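Local coordinates for iron transport multicopper oxidase FET3 (Saccharomyces cerevisiae, PDB 1ZPU), which oxidises ferrous to ferric iron at the yeast cell surface, using four bound copper ions and reducing oxygen to water, for high-affinity iron uptake, at residues L349-L353 and S489-S493; S87-Y91 and N495-V499. All blocks are in the same frame, centred on the assembly; numbering follows the deposited sequence.

Interaction 1 of 2, residues L349-L353 and S489-S493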
# COMPACT_ATOMS: atom_id res chain seq x y z
N LEU A 349 5.81 -11.37 -15.28
CA LEU A 349 4.71 -11.71 -16.19
C LEU A 349 5.17 -11.99 -17.62
O LEU A 349 4.71 -12.94 -18.26
CB LEU A 349 3.63 -10.62 -16.17
CG LEU A 349 2.36 -10.78 -17.01
CD1 LEU A 349 1.55 -12.00 -16.61
CD2 LEU A 349 1.51 -9.55 -16.87
N MET A 350 6.11 -11.19 -18.11
CA MET A 350 6.64 -11.35 -19.45
C MET A 350 7.31 -12.72 -19.65
O MET A 350 7.27 -13.27 -20.77
CB MET A 350 7.58 -10.20 -19.79
CG MET A 350 6.89 -8.98 -20.40
SD MET A 350 5.68 -8.16 -19.33
CE MET A 350 5.51 -6.59 -20.18
N THR A 351 7.90 -13.26 -18.59
CA THR A 351 8.53 -14.58 -18.72
C THR A 351 7.49 -15.70 -18.65
O THR A 351 7.58 -16.66 -19.42
CB THR A 351 9.76 -14.84 -17.79
OG1 THR A 351 9.38 -15.59 -16.63
CG2 THR A 351 10.46 -13.55 -17.38
N VAL A 352 6.50 -15.57 -17.77
CA VAL A 352 5.39 -16.55 -17.75
C VAL A 352 4.64 -16.62 -19.09
O VAL A 352 4.25 -17.71 -19.55
CB VAL A 352 4.42 -16.41 -16.52
CG1 VAL A 352 4.72 -15.20 -15.69
CG2 VAL A 352 2.95 -16.45 -16.94
N LEU A 353 4.48 -15.47 -19.74
CA LEU A 353 3.79 -15.42 -21.02
C LEU A 353 4.63 -15.88 -22.21
O LEU A 353 4.14 -15.90 -23.34
CB LEU A 353 3.23 -14.02 -21.28
CG LEU A 353 2.06 -13.66 -20.37
CD1 LEU A 353 1.64 -12.21 -20.59
CD2 LEU A 353 0.88 -14.61 -20.55
N SER A 489 -7.69 -12.60 -22.19
CA SER A 489 -7.65 -11.25 -21.60
C SER A 489 -6.30 -10.88 -20.98
O SER A 489 -6.03 -9.71 -20.67
CB SER A 489 -8.74 -11.12 -20.52
OG SER A 489 -8.57 -12.08 -19.48
N GLN A 490 -5.46 -11.88 -20.79
CA GLN A 490 -4.21 -11.74 -20.07
C GLN A 490 -3.04 -11.41 -21.00
O GLN A 490 -2.01 -10.90 -20.55
CB GLN A 490 -3.95 -13.02 -19.31
CG GLN A 490 -3.11 -12.86 -18.09
CD GLN A 490 -3.80 -12.10 -16.99
OE1 GLN A 490 -3.56 -10.91 -16.81
NE2 GLN A 490 -4.67 -12.78 -16.25
N GLN A 491 -3.21 -11.68 -22.30
CA GLN A 491 -2.16 -11.43 -23.29
C GLN A 491 -1.80 -9.95 -23.37
O GLN A 491 -2.68 -9.10 -23.27
CB GLN A 491 -2.54 -11.98 -24.68
CG GLN A 491 -2.85 -13.51 -24.76
CD GLN A 491 -1.76 -14.38 -24.11
OE1 GLN A 491 -0.69 -14.58 -24.67
NE2 GLN A 491 -2.05 -14.90 -22.91
N LEU A 492 -0.52 -9.65 -23.53
CA LEU A 492 -0.02 -8.28 -23.54
C LEU A 492 -0.45 -7.53 -24.80
O LEU A 492 -0.36 -8.06 -25.91
CB LEU A 492 1.50 -8.22 -23.38
CG LEU A 492 2.09 -8.89 -22.14
CD1 LEU A 492 3.57 -9.18 -22.31
CD2 LEU A 492 1.83 -8.08 -20.88
N SER A 493 -0.90 -6.30 -24.61
CA SER A 493 -1.34 -5.42 -25.68
C SER A 493 -0.16 -4.86 -26.46
O SER A 493 0.98 -4.88 -25.99
CB SER A 493 -2.14 -4.26 -25.09
OG SER A 493 -1.35 -3.52 -24.18
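Leu353 and Leu492 each carry CG anti to the carbonyl carbon (chi1 -70° and -57°), and these turns bring their isobutyl ends together across the gap between helix 348-352 of the third cupredoxin domain and the irregular linker that joins helix 481-486 to helix 494-502. CD1 of Leu353 rests against CG of Leu492 at 3.7 Å, while its other methyl, CD2, meets NE2 of Gln491 at 3.8 Å. Gln491 starts out pointing away and folds back through a bend at chi2 (-50°), so that its amide nitrogen reaches the leucine's methyl at the exposed margin, a place suited to a long polar chain; the same NE2 also makes a weak hydrogen bond to Ala487 O.

Leu492 carries most of the linker's share of the contact. Its branched end reaches toward the helix, where it meets Met350 and Leu353, with Leu349 a little farther off. Leu349 and Leu353 come to the same side because they sit one helical turn apart, joined by the bond from Leu353 N to Leu349 O. Met350 bends at chi2, and its flexible thioether lies obliquely across the two methyls of Leu492. Ile484 of helix 481-486 closes the apolar cluster, touching both Leu349 and Leu353. The linker ends at the next residue, Ser493, the N-cap of helix 494-502. Deeper in, the methyl group CD2 of Leu349 approaches CD2 of Leu492 at 4.3 Å.

Interaction 2 of 2, residues S87-Y91 and N495-V499; sequences STMLY and NHLEV
From Thr88 to Tyr91 the strand runs at 146° to helix 495-499, roughly antiparallel, with the two axes 7.8 Å apart at their closest. Asn495 spans the gap with both ends of its amide. Its ND2 donates to Thr88 O over 2.9 Å, nearly straight at 175°, and lies in the carbonyl plane, while its OD1 accepts from Leu90 N. With CG anti to the backbone N (chi1 178°), the amide extends from the helix and offers one donor and one acceptor, much as a neighbouring strand's peptide would; asparagine suits the place because its one amide carries both. Shortening Asn495 to an alanine is likely to leave Thr88 O and Leu90 N without these mates and remove the two bonds that tie the strand edge to this turn of the helix.

Beside this pair the contact passes to van der Waals and sulfur-ring packing. Met89 sends its sulfur to the edge of the His496 ring, SD lying 4.1 Å from the ring centroid, a Met-aromatic contact made near the ring plane. Val499, one turn beyond Asn495, lies across Met89 and sets CG2 against its CB at 3.7 Å, a compact branched residue that fits closely against the flexible thioether, with CG1 of Val499 meeting the methyl CE of Met89.

Strand 88-94 is an outermost strand of its four-stranded sheet in the first cupredoxin domain. Met89 and Tyr91 bond through their backbones to Leu48 and Ile46 of strand 43-49, and helix 494-502 lies along the other border, where Asn495 takes the backbone groups of Thr88 and Leu90.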
# COMPACT_ATOMS: atom_id res chain seq x y z
N SER A 87 7.27 8.12 -23.16
CA SER A 87 6.37 7.01 -23.46
C SER A 87 5.00 7.12 -22.78
O SER A 87 4.84 7.83 -21.78
CB SER A 87 7.04 5.67 -23.14
OG SER A 87 8.12 5.42 -24.04
N THR A 88 4.03 6.43 -23.35
CA THR A 88 2.65 6.45 -22.87
C THR A 88 2.16 5.02 -22.66
O THR A 88 2.09 4.25 -23.61
CB THR A 88 1.70 7.11 -23.91
OG1 THR A 88 2.13 8.44 -24.20
CG2 THR A 88 0.25 7.13 -23.41
N MET A 89 1.82 4.68 -21.43
CA MET A 89 1.21 3.39 -21.17
C MET A 89 -0.30 3.53 -20.98
O MET A 89 -0.77 4.46 -20.32
CB MET A 89 1.90 2.67 -20.01
CG MET A 89 1.09 1.53 -19.38
SD MET A 89 2.03 0.12 -18.72
CE MET A 89 3.53 0.87 -18.16
N LEU A 90 -1.06 2.62 -21.59
CA LEU A 90 -2.49 2.58 -21.41
C LEU A 90 -2.85 1.53 -20.38
O LEU A 90 -2.57 0.35 -20.55
CB LEU A 90 -3.20 2.31 -22.74
CG LEU A 90 -4.71 2.05 -22.69
CD1 LEU A 90 -5.51 3.23 -22.10
CD2 LEU A 90 -5.21 1.68 -24.06
N TYR A 91 -3.46 1.99 -19.29
CA TYR A 91 -4.01 1.11 -18.27
C TYR A 91 -5.49 0.92 -18.57
O TYR A 91 -6.27 1.86 -18.48
CB TYR A 91 -3.78 1.70 -16.87
CG TYR A 91 -2.32 1.67 -16.43
CD1 TYR A 91 -1.50 2.79 -16.58
CD2 TYR A 91 -1.76 0.52 -15.87
CE1 TYR A 91 -0.15 2.77 -16.18
CE2 TYR A 91 -0.42 0.48 -15.47
CZ TYR A 91 0.39 1.61 -15.63
OH TYR A 91 1.71 1.56 -15.23
N ASN A 495 0.35 -1.70 -27.05
CA ASN A 495 0.82 -0.57 -26.26
C ASN A 495 1.88 -0.94 -25.22
O ASN A 495 2.92 -0.27 -25.14
CB ASN A 495 -0.33 0.16 -25.58
CG ASN A 495 0.15 1.29 -24.71
OD1 ASN A 495 -0.16 1.36 -23.51
ND2 ASN A 495 0.96 2.18 -25.29
N HIS A 496 1.62 -2.00 -24.44
CA HIS A 496 2.56 -2.47 -23.40
C HIS A 496 3.91 -2.91 -23.98
O HIS A 496 4.96 -2.54 -23.45
CB HIS A 496 1.96 -3.61 -22.58
CG HIS A 496 0.86 -3.20 -21.65
ND1 HIS A 496 0.94 -2.09 -20.84
CD2 HIS A 496 -0.34 -3.77 -21.39
CE1 HIS A 496 -0.16 -1.98 -20.13
NE2 HIS A 496 -0.96 -2.99 -20.43
N LEU A 497 3.88 -3.70 -25.05
CA LEU A 497 5.09 -4.10 -25.76
C LEU A 497 5.83 -2.85 -26.26
O LEU A 497 7.06 -2.78 -26.18
CB LEU A 497 4.73 -5.05 -26.92
CG LEU A 497 4.65 -6.58 -26.78
CD1 LEU A 497 4.56 -7.11 -25.34
CD2 LEU A 497 3.51 -7.14 -27.63
N GLU A 498 5.07 -1.88 -26.75
CA GLU A 498 5.61 -0.60 -27.20
C GLU A 498 6.36 0.14 -26.07
O GLU A 498 7.44 0.70 -26.32
CB GLU A 498 4.47 0.24 -27.78
CG GLU A 498 4.73 1.74 -27.90
CD GLU A 498 5.45 2.12 -29.18
OE1 GLU A 498 5.51 1.29 -30.13
OE2 GLU A 498 5.94 3.27 -29.23
N VAL A 499 5.80 0.12 -24.86
CA VAL A 499 6.43 0.68 -23.65
C VAL A 499 7.78 0.02 -23.41
O VAL A 499 8.78 0.71 -23.16
CB VAL A 499 5.56 0.48 -22.37
CG1 VAL A 499 6.27 1.00 -21.12
CG2 VAL A 499 4.22 1.15 -22.49

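How the interactions relate
Helix 494-502 and the linker leading into it join the two contacts, whose centres lie 13 Å apart on the same side of the molecule. In chain order come 87-91, 349-353, 489-493 and 495-499, so interaction 1 falls between the two halves of interaction 2. They meet where Leu492 CB packs on Leu497 CD1 at 3.8 Å. Interaction 1 fits this C-terminal segment to the third cupredoxin domain and interaction 2 fits it to the first; the disulfide Cys81-Cys500 ties the helix covalently to the first domain. The segment thus bridges the two domains whose histidines together bind the type 2 and type 3 coppers.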